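Trehalose monomycolate transport factor A (Mycolicibacterium smegmatis MC2 155, PDB 6T84) is required for MmpL3-dependent transport of trehalose monomycolate to the mycobacterial cell wall, and for growth and cell elongation. Local coordinates at residues A[151-156]-A[160-165]; A[137-142]-A[166-171]. One frame throughout, in Å; residues are numbered along the deposited sequence.

Interaction 1 of 2, residues A[151-156]-A[160-165]; sequences VAMPVT and AQWDEG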
loop_
_atom_site.group_PDB
_atom_site.type_symbol
_atom_site.label_atom_id
_atom_site.label_comp_id
_atom_site.label_asym_id
_atom_site.label_seq_id
_atom_site.Cartn_x
_atom_site.Cartn_y
_atom_site.Cartn_z
ATOM N N VAL A 151 0.266 -0.605 -0.653
ATOM C CA VAL A 151 1.649 -1.070 -0.666
ATOM C C VAL A 151 2.402 -0.301 -1.749
ATOM O O VAL A 151 1.930 -0.198 -2.889
ATOM C CB VAL A 151 1.720 -2.589 -0.937
ATOM C CG1 VAL A 151 3.208 -3.031 -1.202
ATOM C CG2 VAL A 151 0.989 -3.416 0.182
ATOM N N ALA A 152 3.590 0.211 -1.406
ATOM C CA ALA A 152 4.466 0.865 -2.358
ATOM C C ALA A 152 5.687 -0.010 -2.574
ATOM O O ALA A 152 6.280 -0.526 -1.605
ATOM C CB ALA A 152 4.883 2.259 -1.886
ATOM N N MET A 153 6.054 -0.221 -3.830
ATOM C CA MET A 153 7.242 -0.976 -4.208
ATOM C C MET A 153 8.039 -0.210 -5.249
ATOM O O MET A 153 7.540 0.743 -5.860
ATOM C CB MET A 153 6.834 -2.358 -4.761
ATOM C CG MET A 153 6.080 -2.360 -6.085
ATOM S SD MET A 153 5.490 -3.996 -6.622
ATOM C CE MET A 153 4.043 -4.111 -5.617
ATOM N N PRO A 154 9.276 -0.618 -5.522
ATOM C CA PRO A 154 10.047 0.058 -6.584
ATOM C C PRO A 154 9.348 -0.028 -7.950
ATOM O O PRO A 154 8.684 -1.014 -8.273
ATOM C CB PRO A 154 11.392 -0.679 -6.580
ATOM C CG PRO A 154 11.481 -1.196 -5.161
ATOM C CD PRO A 154 10.079 -1.626 -4.796
ATOM N N VAL A 155 9.543 1.017 -8.771
ATOM C CA VAL A 155 8.933 1.033 -10.105
ATOM C C VAL A 155 9.568 0.008 -11.003
ATOM O O VAL A 155 8.984 -0.377 -12.015
ATOM C CB VAL A 155 8.990 2.431 -10.755
ATOM C CG1 VAL A 155 8.344 2.416 -12.130
ATOM C CG2 VAL A 155 8.257 3.401 -9.943
ATOM N N THR A 156 10.763 -0.414 -10.698
ATOM C CA THR A 156 11.426 -1.473 -11.445
ATOM C C THR A 156 10.864 -2.854 -11.124
ATOM O O THR A 156 11.368 -3.846 -11.658
ATOM C CB THR A 156 12.928 -1.420 -11.135
ATOM O OG1 THR A 156 13.099 -1.260 -9.715
ATOM C CG2 THR A 156 13.585 -0.244 -11.825
ATOM N N ALA A 160 5.873 -10.639 -11.687
ATOM C CA ALA A 160 5.825 -11.521 -10.527
ATOM C C ALA A 160 5.750 -10.697 -9.242
ATOM O O ALA A 160 5.020 -11.060 -8.326
ATOM C CB ALA A 160 7.057 -12.459 -10.506
ATOM N N GLN A 161 6.455 -9.567 -9.185
ATOM C CA GLN A 161 6.373 -8.707 -8.010
ATOM C C GLN A 161 5.013 -8.011 -7.912
ATOM O O GLN A 161 4.528 -7.784 -6.794
ATOM C CB GLN A 161 7.499 -7.688 -8.011
ATOM C CG GLN A 161 8.780 -8.419 -7.549
ATOM C CD GLN A 161 10.048 -7.681 -7.885
ATOM O OE1 GLN A 161 10.170 -7.100 -8.956
ATOM N NE2 GLN A 161 11.019 -7.720 -6.970
ATOM N N TRP A 162 4.376 -7.683 -9.048
ATOM C CA TRP A 162 3.019 -7.129 -8.974
ATOM C C TRP A 162 2.061 -8.162 -8.423
ATOM O O TRP A 162 1.240 -7.839 -7.553
ATOM C CB TRP A 162 2.532 -6.633 -10.352
ATOM C CG TRP A 162 3.478 -5.662 -11.016
ATOM C CD1 TRP A 162 4.393 -4.845 -10.403
ATOM C CD2 TRP A 162 3.632 -5.466 -12.432
ATOM N NE1 TRP A 162 5.103 -4.146 -11.362
ATOM C CE2 TRP A 162 4.670 -4.523 -12.613
ATOM C CE3 TRP A 162 3.000 -6.018 -13.567
ATOM C CZ2 TRP A 162 5.116 -4.122 -13.894
ATOM C CZ3 TRP A 162 3.404 -5.590 -14.827
ATOM C CH2 TRP A 162 4.455 -4.650 -14.985
ATOM N N ASP A 163 2.172 -9.423 -8.868
ATOM C CA ASP A 163 1.323 -10.472 -8.295
ATOM C C ASP A 163 1.610 -10.664 -6.801
ATOM O O ASP A 163 0.676 -10.804 -6.005
ATOM C CB ASP A 163 1.556 -11.778 -9.038
ATOM C CG ASP A 163 0.749 -11.882 -10.310
ATOM O OD1 ASP A 163 -0.201 -11.079 -10.488
ATOM O OD2 ASP A 163 1.034 -12.799 -11.109
ATOM N N GLU A 164 2.889 -10.671 -6.386
ATOM C CA GLU A 164 3.141 -10.813 -4.972
ATOM C C GLU A 164 2.631 -9.594 -4.209
ATOM O O GLU A 164 2.170 -9.704 -3.077
ATOM C CB GLU A 164 4.648 -10.987 -4.767
ATOM C CG GLU A 164 5.072 -11.250 -3.301
ATOM C CD GLU A 164 4.353 -12.422 -2.593
ATOM O OE1 GLU A 164 3.874 -13.382 -3.243
ATOM O OE2 GLU A 164 4.279 -12.377 -1.346
ATOM N N GLY A 165 2.632 -8.421 -4.847
ATOM C CA GLY A 165 2.110 -7.228 -4.191
ATOM C C GLY A 165 0.619 -7.307 -3.948
ATOM O O GLY A 165 0.123 -6.836 -2.910
HETATM O O HOH W 1 6.508 -1.710 -11.423
#
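Strand 151-153 and helix 160-165 run nearly antiparallel, their N-to-C directions 161° apart and their axes 10.2 Å from each other at closest approach. Residues 154-156 start the short connection, which makes this a β-α unit: the helix folds back over the antiparallel sheet of the N-terminal, probably cytoplasmic domain. No direct hydrogen bond joins the two segments, and Met153 carries the contact. Its CB points toward the helix. In one of its two modelled conformers, with CG set between the backbone N and the carbonyl carbon (chi1 67°), the chain reaches out extended through chi2 and then bends at chi3. This bend lays the thioether against the helix backbone. CE then lies 3.9 Å from CA of Gly165, where no side chain intervenes, and 3.9 Å from O of Gln161. That carbonyl already accepts the helical bond from Gly165 N. Trp162 meets the sulfur side-on in a Met-aromatic contact: SD lies 5.2 Å from the centroid of the five-membered ring, 90° off its normal and therefore at the edge. The atom touched there is CD1, 4.0 Å from SD. Arg14 and Trp17 of helix 10-21 add a cation-pi and an edge-to-face contact to the same indole. Its polar edge is tied back to the connection by one water, which accepts from Trp162 NE1 at 2.8 Å and donates to Val155 O at 2.9 Å.

Interaction 2 of 2, residues A[137-142]-A[166-171]; sequences DCAEIM and LRTVRQ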
loop_
_atom_site.group_PDB
_atom_site.type_symbol
_atom_site.label_atom_id
_atom_site.label_comp_id
_atom_site.label_asym_id
_atom_site.label_seq_id
_atom_site.Cartn_x
_atom_site.Cartn_y
_atom_site.Cartn_z
ATOM N N ASP A 137 10.853 -7.978 0.600
ATOM C CA ASP A 137 11.447 -6.662 0.781
ATOM C C ASP A 137 10.966 -5.670 -0.276
ATOM O O ASP A 137 11.076 -4.477 -0.054
ATOM C CB ASP A 137 12.980 -6.719 0.797
ATOM C CG ASP A 137 13.531 -7.632 1.894
ATOM O OD1 ASP A 137 13.086 -7.578 3.074
ATOM O OD2 ASP A 137 14.439 -8.414 1.563
ATOM N N CYS A 138 10.421 -6.131 -1.399
ATOM C CA CYS A 138 9.925 -5.179 -2.392
ATOM C C CYS A 138 8.728 -4.392 -1.855
ATOM O O CYS A 138 8.430 -3.295 -2.364
ATOM C CB CYS A 138 9.609 -5.903 -3.728
ATOM S SG CYS A 138 8.143 -7.015 -3.770
ATOM N N ALA A 139 8.018 -4.926 -0.852
ATOM C CA ALA A 139 6.912 -4.196 -0.214
ATOM C C ALA A 139 7.515 -3.224 0.793
ATOM O O ALA A 139 7.573 -3.466 1.997
ATOM C CB ALA A 139 5.950 -5.190 0.424
ATOM N N GLU A 140 8.019 -2.103 0.271
ATOM C CA GLU A 140 8.873 -1.215 1.059
ATOM C C GLU A 140 8.085 -0.438 2.097
ATOM O O GLU A 140 8.552 -0.264 3.227
ATOM C CB GLU A 140 9.602 -0.237 0.139
ATOM C CG GLU A 140 10.553 -0.929 -0.865
ATOM C CD GLU A 140 11.641 -0.002 -1.402
ATOM O OE1 GLU A 140 12.681 -0.528 -1.834
ATOM O OE2 GLU A 140 11.463 1.247 -1.353
ATOM N N ILE A 141 6.927 0.082 1.718
ATOM C CA ILE A 141 6.092 0.867 2.616
ATOM C C ILE A 141 4.678 0.328 2.439
ATOM O O ILE A 141 4.171 0.249 1.316
ATOM C CB ILE A 141 6.140 2.375 2.295
ATOM C CG1 ILE A 141 7.562 2.961 2.383
ATOM C CG2 ILE A 141 5.224 3.137 3.244
ATOM C CD1 ILE A 141 7.643 4.395 1.880
ATOM N N MET A 142 4.042 -0.067 3.541
ATOM C CA MET A 142 2.649 -0.503 3.551
ATOM C C MET A 142 1.924 0.338 4.579
ATOM O O MET A 142 2.438 0.549 5.688
ATOM C CB MET A 142 2.516 -1.986 3.982
ATOM C CG MET A 142 3.386 -2.907 3.144
ATOM S SD MET A 142 3.071 -4.615 3.584
ATOM C CE MET A 142 4.671 -5.049 4.196
ATOM N N LEU A 166 -0.128 -7.872 -4.913
ATOM C CA LEU A 166 -1.556 -8.098 -4.663
ATOM C C LEU A 166 -1.741 -8.982 -3.452
ATOM O O LEU A 166 -2.590 -8.699 -2.613
ATOM C CB LEU A 166 -2.292 -8.727 -5.854
ATOM C CG LEU A 166 -2.390 -7.957 -7.164
ATOM C CD1 LEU A 166 -3.133 -8.841 -8.137
ATOM C CD2 LEU A 166 -3.092 -6.612 -6.947
ATOM N N ARG A 167 -0.961 -10.064 -3.343
ATOM C CA ARG A 167 -1.106 -10.929 -2.175
ATOM C C ARG A 167 -0.701 -10.205 -0.897
ATOM O O ARG A 167 -1.322 -10.399 0.159
ATOM C CB ARG A 167 -0.283 -12.209 -2.356
ATOM C CG ARG A 167 -0.440 -13.210 -1.227
ATOM C CD ARG A 167 -1.888 -13.633 -1.081
ATOM N NE ARG A 167 -2.362 -14.326 -2.276
ATOM C CZ ARG A 167 -3.625 -14.681 -2.485
ATOM N NH1 ARG A 167 -4.553 -14.409 -1.581
ATOM N NH2 ARG A 167 -3.959 -15.313 -3.601
ATOM N N THR A 168 0.358 -9.386 -0.965
ATOM C CA THR A 168 0.829 -8.680 0.224
ATOM C C THR A 168 -0.206 -7.665 0.717
ATOM O O THR A 168 -0.471 -7.582 1.926
ATOM C CB THR A 168 2.160 -8.018 -0.109
ATOM O OG1 THR A 168 3.096 -9.071 -0.467
ATOM C CG2 THR A 168 2.752 -7.283 1.158
ATOM N N VAL A 169 -0.780 -6.862 -0.200
ATOM C CA VAL A 169 -1.735 -5.854 0.241
ATOM C C VAL A 169 -2.971 -6.508 0.834
ATOM O O VAL A 169 -3.540 -5.999 1.804
ATOM C CB VAL A 169 -2.063 -4.805 -0.854
ATOM C CG1 VAL A 169 -2.992 -5.393 -1.900
ATOM C CG2 VAL A 169 -2.715 -3.582 -0.188
ATOM N N ARG A 170 -3.395 -7.642 0.260
ATOM C CA ARG A 170 -4.534 -8.384 0.809
ATOM C C ARG A 170 -4.222 -8.888 2.208
ATOM O O ARG A 170 -5.055 -8.782 3.105
ATOM C CB ARG A 170 -4.911 -9.541 -0.123
ATOM C CG ARG A 170 -5.324 -9.110 -1.565
ATOM C CD ARG A 170 -5.485 -10.344 -2.500
ATOM N NE ARG A 170 -6.635 -11.136 -2.064
ATOM C CZ ARG A 170 -7.064 -12.215 -2.713
ATOM N NH1 ARG A 170 -6.399 -12.637 -3.788
ATOM N NH2 ARG A 170 -8.139 -12.863 -2.294
ATOM N N GLN A 171 -3.027 -9.432 2.410
ATOM C CA GLN A 171 -2.670 -9.938 3.726
ATOM C C GLN A 171 -2.577 -8.812 4.744
ATOM O O GLN A 171 -3.016 -8.969 5.890
ATOM C CB GLN A 171 -1.326 -10.676 3.596
ATOM C CG GLN A 171 -1.439 -12.023 2.871
ATOM C CD GLN A 171 -0.080 -12.568 2.373
ATOM O OE1 GLN A 171 0.869 -11.798 2.185
ATOM N NE2 GLN A 171 -0.020 -13.863 2.069
#
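Ala139 and Met142 touch one residue of the facing helix, Thr168, in a small buried contact that packs the start of a sheet strand beneath helix 159-175. Segment 137-142 comes in as a turn, and Ala139 is the centre of an inverse gamma turn. Its CB points toward the helix and meets the methyl of Thr168, CB to CG2 3.9 Å, while its carbonyl oxygen accepts a hydrogen bond from Arg110 NH2. Glu140 and Ile141 come next, both opposite Ala152 of the adjoining strand, and make a classic beta bulge. The bulge lies between the two residues that touch the helix; Ala139 and Met142 both direct their CB atoms to the helix. Met142 reaches across with its sulfur: SD lies 3.6 Å from Thr168 CG2, the side chains crossing at about a right angle. Thr168 thus presents its methyl to both residues. CG2 stands opposite the backbone N, whereas OG1 lies beside that N (chi1 -61°) and hydrogen-bonds to Glu164 O one turn earlier. The hydroxyl is thereby satisfied within the helix, and an apolar surface faces the sheet. The backbones stay well separated, with CA of Met142 7.7 Å from CA of Val169. Strand 141-144 lies between strands 86-90 and 148-153; Val151 on the latter packs against Ala139, Met142 and Val169, while Val169 continues the helix's packing onto Ile74 and Leu76 of strand 71-77.

Overall arrangement
Following the chain from the N terminus, helix 10-21 and strand 71-77 come first; both later pack against helix 159-175. The turn and strand of 137-142 open the longer loop, the chain returns along strand 148-153, and a short connection leads into the helix. Interaction 1 closes first, with three residues between its segments; interaction 2 closes on the next part of the helix, 166-171, with 23 residues between, and encloses the first. Their centres are 7 Å apart. Probable hydrogen bonds link the two contacts, Ala152 N to Ile141 O at 2.8 Å and, at the bulge, Ala152 O to Glu140 N at 3.0 Å. Helix 159-175 packs over both.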